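Local coordinates for cytokinesis protein 2 (Saccharomyces cerevisiae, PDB 4WPE) that forms a septin-associated double ring, later joins the medial actin ring and mediates the cytoskeletal rearrangements needed for cytokinesis, with an F-BAR domain in this chain, at residues N21-L26 / H210-L215; K112-N117 / E223-S228; Q119-T124 / S216-E221. All coordinates share one frame; numbering follows the deposited sequence.

Interaction 1 (N21-L26 / H210-L215); sequences NGVNIL and HEWAQL
V23 and W212 are where segments 21-26 and 210-215, running in the same general direction, come nearest, CA to CA 8.8 Å. This is the helical core of the F-BAR domain: the short helix 21-35 lies against the long helix 170-259, and one indole bridges the gap. W212 carries its CG anti to the backbone N (chi1 179°), which sends the ring across to the other helix, where its CH2 sits 3.8 Å from the CA of V23. L26 comes in from the next turn of its helix, its CD1 3.9 Å from CZ2 of W212, at a slant to the ring. The indole is buried; W16 meets it edge-to-face, the ring of W208 meets it nearly parallel, and NE1 has a weak hydrogen bond to the carbonyl of F15. L26 also packs on F271 of the second subunit. An alanine in place of W212 would remove the whole bridge and would probably leave V23 and L26 facing a gap, with the F15 carbonyl losing its indole donor. The V23 methyl CG2 lies over one face of the six-membered ring, 3.9 Å from its centroid and 11° off the normal, a CH-pi contact.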
# COMPACT_ATOMS: atom_id res chain seq x y z
N ASN A 21 15.20 -35.08 32.25
CA ASN A 21 15.72 -34.30 31.13
C ASN A 21 14.59 -33.82 30.23
O ASN A 21 14.53 -32.65 29.87
CB ASN A 21 16.71 -35.12 30.31
CG ASN A 21 17.87 -35.64 31.15
OD1 ASN A 21 18.35 -34.95 32.05
ND2 ASN A 21 18.31 -36.85 30.85
N GLY A 22 13.70 -34.74 29.88
CA GLY A 22 12.57 -34.45 29.02
C GLY A 22 11.68 -33.35 29.55
O GLY A 22 10.97 -32.68 28.80
N VAL A 23 11.73 -33.15 30.87
CA VAL A 23 10.98 -32.08 31.51
C VAL A 23 11.47 -30.71 31.04
O VAL A 23 10.70 -29.91 30.52
CB VAL A 23 11.10 -32.16 33.05
CG1 VAL A 23 10.46 -30.95 33.71
CG2 VAL A 23 10.47 -33.45 33.56
N ASN A 24 12.76 -30.45 31.23
CA ASN A 24 13.35 -29.16 30.87
C ASN A 24 13.34 -28.91 29.37
O ASN A 24 13.29 -27.76 28.92
CB ASN A 24 14.77 -29.07 31.42
CG ASN A 24 14.81 -29.12 32.93
OD1 ASN A 24 14.00 -28.47 33.60
ND2 ASN A 24 15.74 -29.89 33.49
N ILE A 25 13.38 -29.99 28.59
CA ILE A 25 13.29 -29.89 27.14
C ILE A 25 11.91 -29.37 26.73
O ILE A 25 11.80 -28.47 25.89
CB ILE A 25 13.57 -31.24 26.47
CG1 ILE A 25 15.07 -31.55 26.53
CG2 ILE A 25 13.11 -31.24 25.02
CD1 ILE A 25 15.38 -33.01 26.76
N LEU A 26 10.86 -29.93 27.32
CA LEU A 26 9.49 -29.49 27.04
C LEU A 26 9.22 -28.09 27.57
O LEU A 26 8.60 -27.27 26.90
CB LEU A 26 8.48 -30.46 27.63
CG LEU A 26 8.37 -31.82 26.94
CD1 LEU A 26 7.23 -32.63 27.54
CD2 LEU A 26 8.18 -31.64 25.44
N HIS A 210 2.65 -39.97 38.63
CA HIS A 210 1.22 -39.69 38.55
C HIS A 210 0.98 -38.27 38.04
O HIS A 210 0.15 -38.04 37.16
CB HIS A 210 0.57 -39.89 39.91
CG HIS A 210 -0.86 -39.43 39.98
ND1 HIS A 210 -1.92 -40.24 39.64
CD2 HIS A 210 -1.39 -38.25 40.37
CE1 HIS A 210 -3.05 -39.57 39.80
NE2 HIS A 210 -2.76 -38.36 40.24
N GLU A 211 1.73 -37.31 38.58
CA GLU A 211 1.56 -35.91 38.21
C GLU A 211 2.10 -35.59 36.82
O GLU A 211 1.42 -34.95 36.02
CB GLU A 211 2.24 -34.99 39.23
CG GLU A 211 1.50 -34.87 40.56
CD GLU A 211 0.17 -34.14 40.43
OE1 GLU A 211 0.11 -32.95 40.81
OE2 GLU A 211 -0.82 -34.75 39.96
N TRP A 212 3.31 -36.05 36.52
CA TRP A 212 3.94 -35.74 35.24
C TRP A 212 3.16 -36.31 34.06
O TRP A 212 3.22 -35.79 32.95
CB TRP A 212 5.38 -36.25 35.20
CG TRP A 212 6.05 -35.97 33.88
CD1 TRP A 212 6.47 -36.89 32.97
CD2 TRP A 212 6.35 -34.69 33.32
NE1 TRP A 212 7.03 -36.26 31.88
CE2 TRP A 212 6.96 -34.91 32.08
CE3 TRP A 212 6.16 -33.37 33.76
CZ2 TRP A 212 7.39 -33.86 31.26
CZ3 TRP A 212 6.59 -32.34 32.95
CH2 TRP A 212 7.19 -32.59 31.72
N ALA A 213 2.43 -37.39 34.31
CA ALA A 213 1.57 -37.98 33.28
C ALA A 213 0.47 -37.00 32.90
O ALA A 213 -0.04 -37.02 31.78
CB ALA A 213 0.98 -39.29 33.78
N GLN A 214 0.11 -36.14 33.85
CA GLN A 214 -0.95 -35.16 33.66
C GLN A 214 -0.42 -33.81 33.19
O GLN A 214 -1.01 -33.17 32.32
CB GLN A 214 -1.74 -34.97 34.96
CG GLN A 214 -2.61 -36.15 35.34
CD GLN A 214 -3.46 -35.87 36.56
OE1 GLN A 214 -3.05 -35.12 37.46
NE2 GLN A 214 -4.65 -36.46 36.61
N LEU A 215 0.70 -33.38 33.77
CA LEU A 215 1.22 -32.05 33.50
C LEU A 215 1.89 -31.96 32.13
O LEU A 215 1.96 -30.89 31.53
CB LEU A 215 2.18 -31.61 34.60
CG LEU A 215 1.53 -30.96 35.83
CD1 LEU A 215 0.51 -31.88 36.51
CD2 LEU A 215 2.57 -30.51 36.83

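Interaction 2 (K112-N117 / E223-S228); sequences KAFAAN and ENARIS
F114 reaches from helix 76-162 to A225 and R226 on helix 170-259, two antiparallel long helices of the F-BAR bundle, here near the centre of the chain. Its CB points at the opposing helix, and CG stands anti to the backbone N (chi1 -179°), a torsion that carries the ring straight out across the groove. CB, CG and the two CD atoms act as the spacer; the touching is done by the outer rim. CE2 comes 3.7 Å from the carbonyl O of A225 and 4.3 Å from the CA of R226, which lies at the ring edge, near its plane. At the tip, CZ sits 3.6 Å from that same A225 O, with the A225 methyl CB farther off at 4.4 Å. The phenyl therefore lies mainly against backbone, and the small side chain of A225 is consistent with this close approach. F229, one turn further along helix 170-259, stacks on the F114 ring.

R226 offers F114 its backbone and then leads its long side chain away. That chain is extended, and its guanidinium is shared: NH1 makes a 3.0 Å salt bridge to OE2 of E223 one turn back, while NH2 pairs with D74 of the second subunit. This buried arginine thus ties the F114 contact site to the dimer interface, probably with its charge balanced by the two acids. On the other side of the helix, N224 packs on A264 of that subunit. The carbonyl O of N224 accepts twice from S228, from the backbone N and, at 3.1 Å, from OG, the two donors arriving from opposite faces of the carbonyl plane.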
# COMPACT_ATOMS: atom_id res chain seq x y z
N LYS A 112 -1.78 -10.70 20.91
CA LYS A 112 -1.00 -10.21 22.04
C LYS A 112 -1.63 -10.64 23.36
O LYS A 112 -0.94 -11.11 24.26
CB LYS A 112 -0.88 -8.68 21.98
CG LYS A 112 -0.69 -8.03 23.34
CD LYS A 112 -0.05 -6.66 23.25
CE LYS A 112 -0.14 -5.93 24.58
NZ LYS A 112 0.81 -4.79 24.68
N ALA A 113 -2.95 -10.50 23.45
CA ALA A 113 -3.68 -10.88 24.65
C ALA A 113 -3.57 -12.37 24.93
O ALA A 113 -3.38 -12.78 26.08
CB ALA A 113 -5.14 -10.48 24.53
N PHE A 114 -3.68 -13.17 23.88
CA PHE A 114 -3.59 -14.62 24.02
C PHE A 114 -2.19 -15.05 24.43
O PHE A 114 -2.02 -15.98 25.22
CB PHE A 114 -4.00 -15.31 22.72
CG PHE A 114 -3.96 -16.80 22.79
CD1 PHE A 114 -4.93 -17.50 23.49
CD2 PHE A 114 -2.96 -17.51 22.14
CE1 PHE A 114 -4.90 -18.88 23.55
CE2 PHE A 114 -2.93 -18.89 22.20
CZ PHE A 114 -3.90 -19.58 22.91
N ALA A 115 -1.18 -14.37 23.89
CA ALA A 115 0.21 -14.67 24.22
C ALA A 115 0.50 -14.39 25.69
O ALA A 115 1.22 -15.14 26.34
CB ALA A 115 1.15 -13.88 23.33
N ALA A 116 -0.06 -13.30 26.20
CA ALA A 116 0.14 -12.93 27.60
C ALA A 116 -0.49 -13.97 28.53
O ALA A 116 -0.01 -14.21 29.63
CB ALA A 116 -0.42 -11.55 27.87
N ASN A 117 -1.58 -14.57 28.05
CA ASN A 117 -2.29 -15.58 28.83
C ASN A 117 -1.57 -16.93 28.82
O ASN A 117 -1.59 -17.65 29.81
CB ASN A 117 -3.71 -15.74 28.30
CG ASN A 117 -4.56 -14.51 28.56
OD1 ASN A 117 -4.33 -13.79 29.54
ND2 ASN A 117 -5.54 -14.26 27.70
N GLU A 223 0.89 -26.06 23.85
CA GLU A 223 1.52 -25.93 22.54
C GLU A 223 0.49 -26.11 21.43
O GLU A 223 0.49 -25.36 20.46
CB GLU A 223 2.65 -26.95 22.39
CG GLU A 223 3.39 -26.87 21.06
CD GLU A 223 4.29 -25.64 20.94
OE1 GLU A 223 4.40 -24.86 21.91
OE2 GLU A 223 4.89 -25.45 19.86
N ASN A 224 -0.39 -27.09 21.58
CA ASN A 224 -1.43 -27.33 20.59
C ASN A 224 -2.34 -26.12 20.44
O ASN A 224 -2.75 -25.77 19.33
CB ASN A 224 -2.27 -28.56 20.96
CG ASN A 224 -3.17 -29.01 19.84
OD1 ASN A 224 -4.27 -28.48 19.65
ND2 ASN A 224 -2.72 -29.99 19.07
N ALA A 225 -2.65 -25.47 21.56
CA ALA A 225 -3.48 -24.27 21.54
C ALA A 225 -2.70 -23.09 20.99
O ALA A 225 -3.28 -22.14 20.46
CB ALA A 225 -3.99 -23.96 22.94
N ARG A 226 -1.38 -23.14 21.10
CA ARG A 226 -0.52 -22.09 20.57
C ARG A 226 -0.38 -22.19 19.05
O ARG A 226 -0.55 -21.20 18.34
CB ARG A 226 0.86 -22.14 21.23
CG ARG A 226 1.83 -21.11 20.68
CD ARG A 226 3.25 -21.38 21.18
NE ARG A 226 4.24 -20.72 20.33
CZ ARG A 226 4.87 -21.31 19.32
NH1 ARG A 226 4.63 -22.59 19.04
NH2 ARG A 226 5.75 -20.63 18.60
N ILE A 227 -0.07 -23.39 18.57
CA ILE A 227 0.04 -23.62 17.13
C ILE A 227 -1.26 -23.30 16.41
O ILE A 227 -1.28 -22.54 15.45
CB ILE A 227 0.43 -25.08 16.82
CG1 ILE A 227 1.75 -25.46 17.51
CG2 ILE A 227 0.54 -25.29 15.32
CD1 ILE A 227 2.92 -24.62 17.07
N SER A 228 -2.36 -23.89 16.89
CA SER A 228 -3.66 -23.75 16.24
C SER A 228 -4.14 -22.30 16.20
O SER A 228 -4.70 -21.85 15.20
CB SER A 228 -4.70 -24.62 16.95
OG SER A 228 -4.41 -26.00 16.75

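Interaction 3 (Q119-T124 / S216-E221); sequences QARYTT and SCELQE
R121 faces E218 and E221 where helices 76-162 and 170-259 run past each other in opposite directions, the CA atoms of R121 and E218 9.8 Å apart. The space between them is spanned by one extended arginine. R121 sets CG anti to its N (chi1 178°) and stays stretched as far as NE, which brings the edge of the guanidinium to two glutamates one helical turn apart. NH2 gives a nearly straight bond to E218 OE1, 3.0 Å with an angle of 170° at the hydrogen. NH1 holds E221 OE2 at 3.1 Å, and NH2 adds a weak bond to the same oxygen at 3.3 Å. Both acceptors lie at the edge of the guanidinium, near its plane, whereas each carboxylate oxygen is met on its anti side and somewhat out of the carboxylate plane. The E221 carboxylate is turned 56° from the guanidinium. Above one guanidinium face lies the backbone O of E218.

R121 also touches M222, and E218 touches L125 of helix 76-162. The neighbouring Y122 packs on I30, S31 and I34 of helix 21-35.

The result is a three-residue salt-bridge network at the surface of the bundle. Two acids sharing one guanidinium probably leave the cluster with a net negative charge, while two good N-H bonds and one weak one probably hold the arginine plane in its orientation; between these two segments the direct contacts are charged.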
# COMPACT_ATOMS: atom_id res chain seq x y z
N GLN A 119 1.67 -17.17 28.62
CA GLN A 119 2.77 -16.88 29.54
C GLN A 119 2.34 -17.05 31.00
O GLN A 119 3.08 -17.60 31.81
CB GLN A 119 3.29 -15.46 29.31
CG GLN A 119 4.36 -15.02 30.29
CD GLN A 119 5.59 -15.89 30.23
OE1 GLN A 119 6.02 -16.32 29.16
NE2 GLN A 119 6.18 -16.16 31.39
N ALA A 120 1.14 -16.58 31.32
CA ALA A 120 0.64 -16.68 32.69
C ALA A 120 0.48 -18.14 33.09
O ALA A 120 0.88 -18.54 34.19
CB ALA A 120 -0.69 -15.95 32.82
N ARG A 121 -0.10 -18.95 32.20
CA ARG A 121 -0.30 -20.36 32.49
C ARG A 121 1.04 -21.08 32.59
O ARG A 121 1.23 -21.93 33.46
CB ARG A 121 -1.17 -21.03 31.42
CG ARG A 121 -1.36 -22.52 31.65
CD ARG A 121 -2.27 -23.16 30.62
NE ARG A 121 -2.65 -24.51 31.03
CZ ARG A 121 -3.34 -25.36 30.28
NH1 ARG A 121 -3.73 -25.01 29.06
NH2 ARG A 121 -3.63 -26.57 30.74
N TYR A 122 1.96 -20.74 31.69
CA TYR A 122 3.27 -21.36 31.68
C TYR A 122 4.02 -21.11 32.98
O TYR A 122 4.67 -22.00 33.52
CB TYR A 122 4.11 -20.86 30.50
CG TYR A 122 5.56 -21.24 30.61
CD1 TYR A 122 5.99 -22.53 30.31
CD2 TYR A 122 6.51 -20.33 31.04
CE1 TYR A 122 7.31 -22.89 30.42
CE2 TYR A 122 7.85 -20.68 31.16
CZ TYR A 122 8.24 -21.97 30.85
OH TYR A 122 9.56 -22.32 30.96
N THR A 123 3.94 -19.87 33.47
CA THR A 123 4.59 -19.49 34.72
C THR A 123 4.07 -20.33 35.89
O THR A 123 4.85 -20.83 36.70
CB THR A 123 4.39 -17.99 35.02
OG1 THR A 123 5.16 -17.22 34.09
CG2 THR A 123 4.84 -17.66 36.43
N THR A 124 2.75 -20.49 35.95
CA THR A 124 2.12 -21.30 36.99
C THR A 124 2.54 -22.77 36.89
O THR A 124 2.86 -23.40 37.90
CB THR A 124 0.59 -21.21 36.91
OG1 THR A 124 0.18 -19.86 37.14
CG2 THR A 124 -0.06 -22.11 37.95
N SER A 216 2.38 -33.09 31.63
CA SER A 216 2.93 -33.13 30.28
C SER A 216 1.80 -33.01 29.27
O SER A 216 2.00 -32.51 28.16
CB SER A 216 3.71 -34.43 30.05
OG SER A 216 2.88 -35.55 30.25
N CYS A 217 0.62 -33.47 29.66
CA CYS A 217 -0.56 -33.31 28.82
C CYS A 217 -1.00 -31.85 28.81
O CYS A 217 -1.39 -31.32 27.76
CB CYS A 217 -1.70 -34.21 29.29
SG CYS A 217 -1.84 -35.77 28.37
N GLU A 218 -0.93 -31.21 29.97
CA GLU A 218 -1.21 -29.78 30.07
C GLU A 218 -0.29 -28.99 29.15
O GLU A 218 -0.72 -28.05 28.48
CB GLU A 218 -1.06 -29.28 31.52
CG GLU A 218 -2.23 -29.63 32.44
CD GLU A 218 -2.37 -28.64 33.59
OE1 GLU A 218 -2.43 -27.42 33.32
OE2 GLU A 218 -2.42 -29.08 34.75
N LEU A 219 0.98 -29.38 29.11
CA LEU A 219 1.95 -28.76 28.21
C LEU A 219 1.59 -29.00 26.75
O LEU A 219 1.62 -28.08 25.93
CB LEU A 219 3.36 -29.27 28.49
CG LEU A 219 4.03 -28.78 29.77
CD1 LEU A 219 5.37 -29.47 29.97
CD2 LEU A 219 4.20 -27.27 29.74
N GLN A 220 1.26 -30.24 26.43
CA GLN A 220 0.90 -30.61 25.07
C GLN A 220 -0.37 -29.89 24.62
O GLN A 220 -0.57 -29.63 23.44
CB GLN A 220 0.73 -32.13 24.96
CG GLN A 220 0.38 -32.62 23.57
CD GLN A 220 0.29 -34.13 23.50
OE1 GLN A 220 1.09 -34.84 24.10
NE2 GLN A 220 -0.71 -34.62 22.77
N GLU A 221 -1.23 -29.56 25.58
CA GLU A 221 -2.43 -28.79 25.30
C GLU A 221 -2.08 -27.33 25.07
O GLU A 221 -2.69 -26.65 24.24
CB GLU A 221 -3.44 -28.92 26.44
CG GLU A 221 -4.66 -28.02 26.30
CD GLU A 221 -5.62 -28.17 27.46
OE1 GLU A 221 -6.27 -29.23 27.57
OE2 GLU A 221 -5.73 -27.22 28.27

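All three contacts lie in the F-BAR domain and draw on helix 170-259, whose segments 210-215, 216-221 and 223-228 follow one another along it. Interactions 2 and 3 pair it with helix 76-162, their centres about 10 Å apart; because the helices are antiparallel, interaction 3 nests inside the loop closed by interaction 2. Interaction 1 brings in helix 21-35 and crosses both others in chain order. Its centre lies about 20 Å from that of interaction 2 but about 11 Å from that of interaction 3, which it touches through L219. Helix 170-259 is thus the common element joining helices 21-35 and 76-162 within the dimeric bundle, with interactions 1 and 2 both reaching the second subunit.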